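PDB 1H0H: formate dehydrogenase subunit beta from Desulfovibrio gigas, which carries electrons through three [4Fe-4S] clusters as the electron-transfer unit of the enzyme that reversibly oxidises formate to carbon dioxide. Local coordinates for residues 1-9 against 195-203; 42-50 against 126-137. All blocks are in the same frame, centred on the assembly; numbering follows the deposited sequence. Where two conformers were deposited one is given.

Interactions 1 and 2 illustrate how a small electron-transfer protein frames its iron-sulfur clusters with contacts between distant parts of the chain. Their centres lie 22 Å apart, on opposite sides of the chain's centre, and interaction 2 is nested along the sequence inside the long loop that interaction 1 closes. Both border the same [4Fe-4S] cluster: the side chain of Phe4 in interaction 1 comes within about 4 Å of it, while Cys137 of interaction 2 binds one of its irons directly. Interaction 2 also reaches a second cluster through Lys136. The two contacts do not touch, their nearest atoms being about 5 Å apart.

Interaction 1: residues 1-9 against 195-203; sequences SKGFFVDTT and VRVIFLTAH
Val6 fits against Phe199 as a knuckle against a plate: its CG2 methyl lies over one face of the ring, 4.2 Å from the ring centroid and set toward the rim, while CB of Val6 presses on CD2 of Phe199 at 3.6 Å. The same methyl rests on Val197 CG1 at 3.8 Å, the side chains at a slant. Val197 lodges its other branch, CG2, 3.6 Å from CD1 of Phe4, whose side chain runs beside it in the same direction. With CG1 opposite its own backbone N (chi1 -180°), Val197 spreads one methyl to each of these neighbours. These residues line one face of a parallel pairing between strands 2-7 and 197-201, the central two of a four-stranded mixed sheet that joins the N-terminal strand to the last strand of the chain. Here Phe4 touches a [4Fe-4S] cluster and Phe199 stacks on Phe68. Straight backbone bonds hold the register, such as Leu200 N to Val6 O. On the face bearing Phe5, Ile198, Asp7 and Leu200, the edge of the Phe5 ring meets Leu200, CE1 to CB 3.5 Å, and Leu200 CD2 extends beside Asp7 OD1. Helix 166-180 covers this side, with Met172 and Ala173 against Phe5; its Arg176 forms a salt bridge with Asp7. Beyond the paired residues, Thr8 OG1 donates to a lone pair of Leu200 O at 2.7 Å, and its methyl sits at the edge of Phe199. At the other end the extended Arg196 chain runs alongside Lys2 O and delivers NH1 to it at 2.9 Å, with the oxygen in the guanidinium plane.

Interaction 2: residues 42-50 against 126-137; sequences PDFNFHTYK and RKVAESNQMAKC. With SF4 (iron/sulfur cluster), chain M; SF4 (iron/sulfur cluster), chain N.
Phe46 lies against the hairpin of residues 126-137, with CB of Val128 above the centre of one face, 3.5 Å from the centroid and only 8° off the normal. Arg126 O and the NE2 of Gln133 lie at the ring edge, and CE1 of Phe46 touches CB of Ala135 at 3.5 Å. Tyr49 takes a different approach: it lays a face on the backbone of Lys136, whose O stands 3.4 Å above the plane over the ring centre. Cys137 binds FE3 of the [4Fe-4S] cluster through SG at 2.2 Å, and S2 of that cluster lies at the edge of the Tyr49 ring. Arg126 bends at its second torsion (chi2 -72°) toward Asp43 and Phe44, and CB of Phe44 lies over one face of its guanidinium. Its NE donates to Phe44 O from well above the carbonyl plane, while NH2 makes a salt bridge to Asp43 OD2 at 2.8 Å, the carboxylate and guanidinium planes being 62° apart. Asp123 is a second partner of NH2, and Arg53 pairs with the other oxygen of Asp43.

Three waters stitch the backbones together; one joins Asn45 O to Ala135 O and another Tyr49 O to Cys137 N. Asn45 OD1 accepts from His47 N, making an Asx turn within the type I turn that carries Phe46, and also from Thr48 OG1. Lys136 turns the other way, its CD 3.5 Å from S3 of the second cluster and its NZ bonded to Val101 O and Cys137 O. The contact sets the loop before strand 51-59 against the two-stranded hairpin, with helix 16-25 meeting Tyr49 and Lys50, and helix 113-119 and strand 101-103 packed against Met134.

Interaction 1: residues 1-9 against 195-203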
loop_
_atom_site.group_PDB
_atom_site.type_symbol
_atom_site.label_atom_id
_atom_site.label_comp_id
_atom_site.label_asym_id
_atom_site.label_seq_id
_atom_site.Cartn_x
_atom_site.Cartn_y
_atom_site.Cartn_z
ATOM N N SER B 1 -17.853 -29.847 -25.375
ATOM C CA SER B 1 -18.296 -28.431 -25.435
ATOM C C SER B 1 -18.064 -27.774 -24.076
ATOM O O SER B 1 -18.066 -28.448 -23.027
ATOM C CB SER B 1 -19.753 -28.336 -25.838
ATOM O OG SER B 1 -20.597 -28.996 -24.900
ATOM N N LYS B 2 -17.897 -26.457 -24.112
ATOM C CA LYS B 2 -17.499 -25.683 -22.959
ATOM C C LYS B 2 -18.606 -24.923 -22.259
ATOM O O LYS B 2 -19.706 -24.771 -22.770
ATOM C CB LYS B 2 -16.375 -24.705 -23.346
ATOM C CG LYS B 2 -15.205 -25.392 -24.028
ATOM C CD LYS B 2 -14.460 -26.342 -23.089
ATOM C CE LYS B 2 -13.113 -26.696 -23.722
ATOM N NZ LYS B 2 -12.381 -27.778 -23.015
ATOM N N GLY B 3 -18.282 -24.473 -21.050
ATOM C CA GLY B 3 -19.195 -23.696 -20.252
ATOM C C GLY B 3 -18.448 -22.849 -19.247
ATOM O O GLY B 3 -17.225 -22.942 -19.123
ATOM N N PHE B 4 -19.209 -22.039 -18.528
ATOM C CA PHE B 4 -18.702 -21.156 -17.499
ATOM C C PHE B 4 -19.647 -21.285 -16.328
ATOM O O PHE B 4 -20.863 -21.500 -16.495
ATOM C CB PHE B 4 -18.814 -19.674 -17.926
ATOM C CG PHE B 4 -17.915 -19.232 -19.069
ATOM C CD1 PHE B 4 -18.164 -19.629 -20.371
ATOM C CD2 PHE B 4 -16.862 -18.322 -18.839
ATOM C CE1 PHE B 4 -17.342 -19.161 -21.438
ATOM C CE2 PHE B 4 -16.052 -17.861 -19.884
ATOM C CZ PHE B 4 -16.296 -18.292 -21.198
ATOM N N PHE B 5 -19.108 -21.132 -15.132
ATOM C CA PHE B 5 -19.941 -20.957 -13.969
ATOM C C PHE B 5 -19.507 -19.618 -13.362
ATOM O O PHE B 5 -18.349 -19.450 -13.009
ATOM C CB PHE B 5 -19.783 -22.072 -12.941
ATOM C CG PHE B 5 -20.423 -21.750 -11.609
ATOM C CD1 PHE B 5 -21.715 -21.247 -11.551
ATOM C CD2 PHE B 5 -19.720 -21.906 -10.428
ATOM C CE1 PHE B 5 -22.322 -20.939 -10.318
ATOM C CE2 PHE B 5 -20.307 -21.589 -9.198
ATOM C CZ PHE B 5 -21.623 -21.107 -9.155
ATOM N N VAL B 6 -20.430 -18.668 -13.277
ATOM C CA VAL B 6 -20.121 -17.377 -12.671
ATOM C C VAL B 6 -20.813 -17.272 -11.312
ATOM O O VAL B 6 -22.040 -17.192 -11.223
ATOM C CB VAL B 6 -20.571 -16.222 -13.578
ATOM C CG1 VAL B 6 -20.085 -14.890 -13.026
ATOM C CG2 VAL B 6 -20.092 -16.438 -15.036
ATOM N N ASP B 7 -20.030 -17.301 -10.242
ATOM C CA ASP B 7 -20.596 -17.239 -8.910
ATOM C C ASP B 7 -20.557 -15.789 -8.456
ATOM O O ASP B 7 -19.528 -15.344 -7.955
ATOM C CB ASP B 7 -19.785 -18.134 -7.971
ATOM C CG ASP B 7 -20.339 -18.184 -6.579
ATOM O OD1 ASP B 7 -21.300 -17.449 -6.275
ATOM O OD2 ASP B 7 -19.860 -18.935 -5.705
ATOM N N THR B 8 -21.654 -15.045 -8.650
ATOM C CA THR B 8 -21.683 -13.627 -8.257
ATOM C C THR B 8 -21.472 -13.427 -6.764
ATOM O O THR B 8 -21.060 -12.341 -6.327
ATOM C CB THR B 8 -22.993 -12.919 -8.685
ATOM O OG1 THR B 8 -24.097 -13.471 -7.955
ATOM C CG2 THR B 8 -23.314 -13.171 -10.161
ATOM N N THR B 9 -21.687 -14.463 -5.963
ATOM C CA THR B 9 -21.499 -14.268 -4.534
ATOM C C THR B 9 -20.014 -14.106 -4.184
ATOM O O THR B 9 -19.689 -13.726 -3.073
ATOM C CB THR B 9 -22.111 -15.396 -3.672
ATOM O OG1 THR B 9 -21.338 -16.614 -3.796
ATOM C CG2 THR B 9 -23.515 -15.747 -4.132
ATOM N N VAL B 195 -28.273 -22.136 -21.309
ATOM C CA VAL B 195 -27.089 -21.350 -21.650
ATOM C C VAL B 195 -25.787 -22.032 -21.251
ATOM O O VAL B 195 -25.790 -22.963 -20.463
ATOM C CB VAL B 195 -27.141 -19.965 -20.962
ATOM C CG1 VAL B 195 -28.449 -19.252 -21.324
ATOM C CG2 VAL B 195 -27.032 -20.103 -19.456
ATOM N N ARG B 196 -24.671 -21.555 -21.795
ATOM C CA ARG B 196 -23.372 -22.100 -21.409
ATOM C C ARG B 196 -22.687 -21.268 -20.321
ATOM O O ARG B 196 -21.856 -21.777 -19.571
ATOM C CB ARG B 196 -22.460 -22.254 -22.626
ATOM C CG ARG B 196 -22.910 -23.372 -23.570
ATOM C CD ARG B 196 -22.118 -23.396 -24.870
ATOM N NE ARG B 196 -22.630 -24.435 -25.734
ATOM C CZ ARG B 196 -22.348 -25.719 -25.572
ATOM N NH1 ARG B 196 -21.542 -26.071 -24.586
ATOM N NH2 ARG B 196 -22.870 -26.652 -26.380
ATOM N N VAL B 197 -23.035 -19.995 -20.232
ATOM C CA VAL B 197 -22.520 -19.155 -19.167
ATOM C C VAL B 197 -23.573 -19.139 -18.063
ATOM O O VAL B 197 -24.600 -18.446 -18.173
ATOM C CB VAL B 197 -22.212 -17.719 -19.661
ATOM C CG1 VAL B 197 -21.667 -16.859 -18.518
ATOM C CG2 VAL B 197 -21.187 -17.738 -20.784
ATOM N N ILE B 198 -23.325 -19.895 -16.991
ATOM C CA ILE B 198 -24.315 -20.039 -15.932
ATOM C C ILE B 198 -24.043 -19.150 -14.700
ATOM O O ILE B 198 -23.062 -19.380 -13.986
ATOM C CB ILE B 198 -24.429 -21.509 -15.470
ATOM C CG1 ILE B 198 -24.697 -22.456 -16.648
ATOM C CG2 ILE B 198 -25.547 -21.628 -14.391
ATOM C CD1 ILE B 198 -24.551 -23.964 -16.295
ATOM N N PHE B 199 -24.886 -18.140 -14.463
ATOM C CA PHE B 199 -24.741 -17.281 -13.277
ATOM C C PHE B 199 -25.538 -17.781 -12.069
ATOM O O PHE B 199 -26.707 -18.190 -12.204
ATOM C CB PHE B 199 -25.213 -15.860 -13.527
ATOM C CG PHE B 199 -24.433 -15.115 -14.555
ATOM C CD1 PHE B 199 -24.726 -15.273 -15.895
ATOM C CD2 PHE B 199 -23.447 -14.196 -14.178
ATOM C CE1 PHE B 199 -24.054 -14.555 -16.835
ATOM C CE2 PHE B 199 -22.755 -13.475 -15.122
ATOM C CZ PHE B 199 -23.049 -13.669 -16.459
ATOM N N LEU B 200 -24.889 -17.758 -10.906
ATOM C CA LEU B 200 -25.544 -18.012 -9.640
ATOM C C LEU B 200 -25.786 -16.661 -9.009
ATOM O O LEU B 200 -24.874 -15.823 -8.973
ATOM C CB LEU B 200 -24.661 -18.846 -8.701
ATOM C CG LEU B 200 -25.156 -18.960 -7.249
ATOM C CD1 LEU B 200 -26.518 -19.664 -7.185
ATOM C CD2 LEU B 200 -24.181 -19.700 -6.364
ATOM N N THR B 201 -27.015 -16.423 -8.565
ATOM C CA THR B 201 -27.349 -15.211 -7.825
ATOM C C THR B 201 -27.882 -15.620 -6.483
ATOM O O THR B 201 -28.420 -16.721 -6.339
ATOM C CB THR B 201 -28.365 -14.322 -8.565
ATOM O OG1 THR B 201 -29.507 -15.089 -8.998
ATOM C CG2 THR B 201 -27.746 -13.747 -9.819
ATOM N N ALA B 202 -27.727 -14.745 -5.491
ATOM C CA ALA B 202 -28.170 -15.052 -4.146
ATOM C C ALA B 202 -29.587 -14.538 -3.876
ATOM O O ALA B 202 -30.165 -14.843 -2.858
ATOM C CB ALA B 202 -27.185 -14.487 -3.118
ATOM N N HIS B 203 -30.114 -13.749 -4.801
ATOM C CA HIS B 203 -31.438 -13.166 -4.664
ATOM C C HIS B 203 -32.062 -13.085 -6.043
ATOM O O HIS B 203 -31.435 -13.446 -7.030
ATOM C CB HIS B 203 -31.339 -11.743 -4.083
ATOM C CG HIS B 203 -30.406 -11.638 -2.926
ATOM N ND1 HIS B 203 -30.824 -11.762 -1.622
ATOM C CD2 HIS B 203 -29.066 -11.456 -2.879
ATOM C CE1 HIS B 203 -29.783 -11.648 -0.817
ATOM N NE2 HIS B 203 -28.705 -11.458 -1.557
#

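Interaction 2: residues 42-50 against 126-137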
loop_
_atom_site.group_PDB
_atom_site.type_symbol
_atom_site.label_atom_id
_atom_site.label_comp_id
_atom_site.label_asym_id
_atom_site.label_seq_id
_atom_site.Cartn_x
_atom_site.Cartn_y
_atom_site.Cartn_z
ATOM N N PRO B 42 -22.331 2.075 -19.050
ATOM C CA PRO B 42 -23.692 1.788 -18.568
ATOM C C PRO B 42 -24.246 0.487 -19.106
ATOM O O PRO B 42 -25.133 -0.114 -18.497
ATOM C CB PRO B 42 -24.533 2.927 -19.173
ATOM C CG PRO B 42 -23.601 3.922 -19.600
ATOM C CD PRO B 42 -22.270 3.274 -19.894
ATOM N N ASP B 43 -23.746 0.065 -20.259
ATOM C CA ASP B 43 -24.328 -1.083 -20.930
ATOM C C ASP B 43 -23.328 -1.639 -21.924
ATOM O O ASP B 43 -22.304 -1.022 -22.215
ATOM C CB ASP B 43 -25.630 -0.626 -21.635
ATOM C CG ASP B 43 -26.503 -1.798 -22.142
ATOM O OD1 ASP B 43 -26.470 -2.917 -21.561
ATOM O OD2 ASP B 43 -27.299 -1.657 -23.103
ATOM N N PHE B 44 -23.593 -2.839 -22.418
ATOM C CA PHE B 44 -22.785 -3.390 -23.483
ATOM C C PHE B 44 -22.753 -2.453 -24.674
ATOM O O PHE B 44 -23.734 -1.774 -24.953
ATOM C CB PHE B 44 -23.456 -4.652 -24.028
ATOM C CG PHE B 44 -23.433 -5.820 -23.097
ATOM C CD1 PHE B 44 -22.236 -6.379 -22.690
ATOM C CD2 PHE B 44 -24.612 -6.414 -22.692
ATOM C CE1 PHE B 44 -22.213 -7.499 -21.846
ATOM C CE2 PHE B 44 -24.600 -7.530 -21.870
ATOM C CZ PHE B 44 -23.372 -8.085 -21.458
ATOM N N ASN B 45 -21.620 -2.410 -25.372
ATOM C CA ASN B 45 -21.543 -1.712 -26.662
ATOM C C ASN B 45 -20.660 -2.545 -27.597
ATOM O O ASN B 45 -20.122 -3.591 -27.174
ATOM C CB ASN B 45 -21.092 -0.239 -26.541
ATOM C CG ASN B 45 -19.753 -0.088 -25.850
ATOM O OD1 ASN B 45 -18.770 -0.683 -26.271
ATOM N ND2 ASN B 45 -19.701 0.748 -24.805
ATOM N N PHE B 46 -20.532 -2.121 -28.856
ATOM C CA PHE B 46 -19.714 -2.852 -29.843
ATOM C C PHE B 46 -18.301 -3.162 -29.339
ATOM O O PHE B 46 -17.681 -4.140 -29.772
ATOM C CB PHE B 46 -19.644 -2.062 -31.178
ATOM C CG PHE B 46 -18.920 -2.776 -32.291
ATOM C CD1 PHE B 46 -19.549 -3.778 -33.036
ATOM C CD2 PHE B 46 -17.609 -2.442 -32.600
ATOM C CE1 PHE B 46 -18.878 -4.418 -34.064
ATOM C CE2 PHE B 46 -16.918 -3.087 -33.608
ATOM C CZ PHE B 46 -17.559 -4.091 -34.341
ATOM N N HIS B 47 -17.777 -2.336 -28.435
ATOM C CA HIS B 47 -16.391 -2.512 -27.999
ATOM C C HIS B 47 -16.249 -3.067 -26.597
ATOM O O HIS B 47 -15.127 -3.143 -26.073
ATOM C CB HIS B 47 -15.655 -1.186 -28.021
ATOM C CG HIS B 47 -15.601 -0.548 -29.365
ATOM N ND1 HIS B 47 -14.959 -1.125 -30.438
ATOM C CD2 HIS B 47 -16.099 0.629 -29.808
ATOM C CE1 HIS B 47 -15.072 -0.332 -31.491
ATOM N NE2 HIS B 47 -15.745 0.746 -31.129
ATOM N N THR B 48 -17.356 -3.467 -25.992
ATOM C CA THR B 48 -17.361 -3.863 -24.594
ATOM C C THR B 48 -18.183 -5.124 -24.424
ATOM O O THR B 48 -19.408 -5.069 -24.388
ATOM C CB THR B 48 -17.982 -2.718 -23.783
ATOM O OG1 THR B 48 -17.318 -1.479 -24.083
ATOM C CG2 THR B 48 -17.788 -2.948 -22.295
ATOM N N TYR B 49 -17.509 -6.260 -24.298
ATOM C CA TYR B 49 -18.159 -7.544 -24.265
ATOM C C TYR B 49 -18.385 -8.039 -22.848
ATOM O O TYR B 49 -19.167 -8.945 -22.628
ATOM C CB TYR B 49 -17.285 -8.586 -24.922
ATOM C CG TYR B 49 -16.724 -8.306 -26.292
ATOM C CD1 TYR B 49 -17.296 -7.361 -27.160
ATOM C CD2 TYR B 49 -15.617 -9.021 -26.734
ATOM C CE1 TYR B 49 -16.781 -7.153 -28.420
ATOM C CE2 TYR B 49 -15.103 -8.812 -27.983
ATOM C CZ TYR B 49 -15.681 -7.876 -28.821
ATOM O OH TYR B 49 -15.121 -7.708 -30.069
ATOM N N LYS B 50 -17.637 -7.479 -21.898
ATOM C CA LYS B 50 -17.690 -7.938 -20.514
ATOM C C LYS B 50 -17.944 -6.675 -19.736
ATOM O O LYS B 50 -17.208 -5.690 -19.873
ATOM C CB LYS B 50 -16.357 -8.612 -20.138
ATOM C CG LYS B 50 -16.299 -9.226 -18.730
ATOM C CD LYS B 50 -17.327 -10.377 -18.560
ATOM C CE LYS B 50 -16.973 -11.258 -17.383
ATOM N NZ LYS B 50 -18.055 -12.250 -16.983
ATOM N N ARG B 126 -24.210 -6.035 -29.929
ATOM C CA ARG B 126 -24.181 -4.583 -30.179
ATOM C C ARG B 126 -23.594 -4.232 -31.543
ATOM O O ARG B 126 -22.684 -4.883 -32.017
ATOM C CB ARG B 126 -23.412 -3.870 -29.058
ATOM C CG ARG B 126 -24.096 -3.943 -27.717
ATOM C CD ARG B 126 -25.325 -3.082 -27.623
ATOM N NE ARG B 126 -25.964 -3.117 -26.314
ATOM C CZ ARG B 126 -26.927 -3.967 -25.979
ATOM N NH1 ARG B 126 -27.352 -4.893 -26.836
ATOM N NH2 ARG B 126 -27.439 -3.904 -24.772
ATOM N N LYS B 127 -24.148 -3.198 -32.163
ATOM C CA LYS B 127 -23.744 -2.763 -33.482
ATOM C C LYS B 127 -22.782 -1.581 -33.410
ATOM O O LYS B 127 -22.985 -0.662 -32.629
ATOM C CB LYS B 127 -24.985 -2.291 -34.244
ATOM C CG LYS B 127 -24.767 -2.066 -35.732
ATOM C CD LYS B 127 -26.011 -1.388 -36.389
ATOM C CE LYS B 127 -26.100 0.114 -36.055
ATOM N NZ LYS B 127 -25.198 0.991 -36.869
ATOM N N VAL B 128 -21.764 -1.586 -34.270
ATOM C CA VAL B 128 -20.854 -0.448 -34.366
ATOM C C VAL B 128 -21.632 0.694 -35.054
ATOM O O VAL B 128 -22.540 0.449 -35.855
ATOM C CB VAL B 128 -19.624 -0.807 -35.214
ATOM C CG1 VAL B 128 -20.023 -0.910 -36.685
ATOM C CG2 VAL B 128 -18.493 0.204 -35.005
ATOM N N ALA B 129 -21.283 1.936 -34.764
ATOM C CA ALA B 129 -22.043 3.053 -35.322
ATOM C C ALA B 129 -22.110 3.101 -36.842
ATOM O O ALA B 129 -23.179 3.302 -37.430
ATOM C CB ALA B 129 -21.484 4.388 -34.797
ATOM N N GLU B 130 -20.968 2.923 -37.486
ATOM C CA GLU B 130 -20.889 3.226 -38.906
ATOM C C GLU B 130 -21.442 2.175 -39.899
ATOM O O GLU B 130 -21.480 2.432 -41.100
ATOM C CB GLU B 130 -19.441 3.604 -39.240
ATOM C CG GLU B 130 -18.911 4.801 -38.443
ATOM C CD GLU B 130 -18.467 4.474 -37.014
ATOM O OE1 GLU B 130 -18.692 3.338 -36.539
ATOM O OE2 GLU B 130 -17.888 5.366 -36.356
ATOM N N SER B 131 -21.895 1.024 -39.406
ATOM C CA SER B 131 -22.385 -0.032 -40.284
ATOM C C SER B 131 -23.233 -0.998 -39.482
ATOM O O SER B 131 -23.539 -0.735 -38.311
ATOM C CB SER B 131 -21.219 -0.796 -40.913
ATOM O OG SER B 131 -20.664 -1.728 -40.005
ATOM N N ASN B 132 -23.629 -2.099 -40.116
ATOM C CA ASN B 132 -24.432 -3.110 -39.444
ATOM C C ASN B 132 -23.598 -4.153 -38.725
ATOM O O ASN B 132 -24.146 -5.108 -38.185
ATOM C CB ASN B 132 -25.358 -3.821 -40.420
ATOM C CG ASN B 132 -26.529 -2.981 -40.816
ATOM O OD1 ASN B 132 -26.653 -1.843 -40.383
ATOM N ND2 ASN B 132 -27.400 -3.529 -41.674
ATOM N N GLN B 133 -22.282 -3.986 -38.731
ATOM C CA GLN B 133 -21.439 -4.955 -38.057
ATOM C C GLN B 133 -21.739 -5.017 -36.580
ATOM O O GLN B 133 -21.856 -3.977 -35.929
ATOM C CB GLN B 133 -19.960 -4.636 -38.237
ATOM C CG GLN B 133 -19.081 -5.816 -37.912
ATOM C CD GLN B 133 -17.641 -5.597 -38.338
ATOM O OE1 GLN B 133 -17.384 -4.905 -39.336
ATOM N NE2 GLN B 133 -16.709 -6.197 -37.615
ATOM N N MET B 134 -21.800 -6.231 -36.053
ATOM C CA MET B 134 -22.076 -6.461 -34.639
ATOM C C MET B 134 -21.000 -7.312 -33.963
ATOM O O MET B 134 -20.361 -8.143 -34.596
ATOM C CB MET B 134 -23.440 -7.117 -34.479
ATOM C CG MET B 134 -24.629 -6.198 -34.839
ATOM S SD MET B 134 -26.220 -7.067 -34.754
ATOM C CE MET B 134 -25.983 -8.262 -36.069
ATOM N N ALA B 135 -20.793 -7.112 -32.664
ATOM C CA ALA B 135 -19.811 -7.907 -31.935
ATOM C C ALA B 135 -20.276 -8.113 -30.505
ATOM O O ALA B 135 -21.204 -7.448 -30.056
ATOM C CB ALA B 135 -18.410 -7.255 -31.987
ATOM N N LYS B 136 -19.635 -9.053 -29.818
ATOM C CA LYS B 136 -19.955 -9.446 -28.453
ATOM C C LYS B 136 -18.860 -10.433 -28.048
ATOM O O LYS B 136 -17.941 -10.695 -28.828
ATOM C CB LYS B 136 -21.328 -10.142 -28.402
ATOM C CG LYS B 136 -21.346 -11.453 -29.174
ATOM C CD LYS B 136 -22.634 -12.287 -28.924
ATOM C CE LYS B 136 -22.473 -13.752 -29.427
ATOM N NZ LYS B 136 -21.362 -14.477 -28.654
ATOM N N CYS B 137 -18.941 -10.950 -26.820
ATOM C CA CYS B 137 -18.030 -11.958 -26.305
ATOM C C CYS B 137 -17.810 -13.087 -27.310
ATOM O O CYS B 137 -18.780 -13.646 -27.852
ATOM C CB CYS B 137 -18.651 -12.536 -25.030
ATOM S SG CYS B 137 -17.909 -14.029 -24.390
HETATM FE FE1 SF4 M . -13.299 -13.831 -23.473
HETATM FE FE2 SF4 M . -14.539 -13.304 -21.076
HETATM FE FE3 SF4 M . -16.012 -13.446 -23.418
HETATM FE FE4 SF4 M . -14.318 -11.325 -22.947
HETATM S S1 SF4 M . -16.182 -11.960 -21.718
HETATM S S2 SF4 M . -14.562 -12.563 -24.864
HETATM S S3 SF4 M . -12.642 -12.228 -21.823
HETATM S S4 SF4 M . -14.856 -15.202 -22.575
HETATM FE FE1 SF4 N . -27.829 -13.374 -26.917
HETATM FE FE2 SF4 N . -25.287 -14.426 -26.707
HETATM FE FE3 SF4 N . -27.606 -16.095 -26.501
HETATM FE FE4 SF4 N . -26.938 -14.953 -28.928
HETATM S S1 SF4 N . -25.707 -16.601 -27.752
HETATM S S2 SF4 N . -28.957 -14.992 -28.079
HETATM S S3 SF4 N . -26.031 -12.887 -28.220
HETATM S S4 SF4 N . -26.897 -14.379 -25.015
HETATM O O HOH W 1 -20.478 -6.296 -27.510
HETATM O O HOH W 2 -22.249 -0.078 -29.788
HETATM O O HOH W 3 -20.807 -10.102 -24.782
#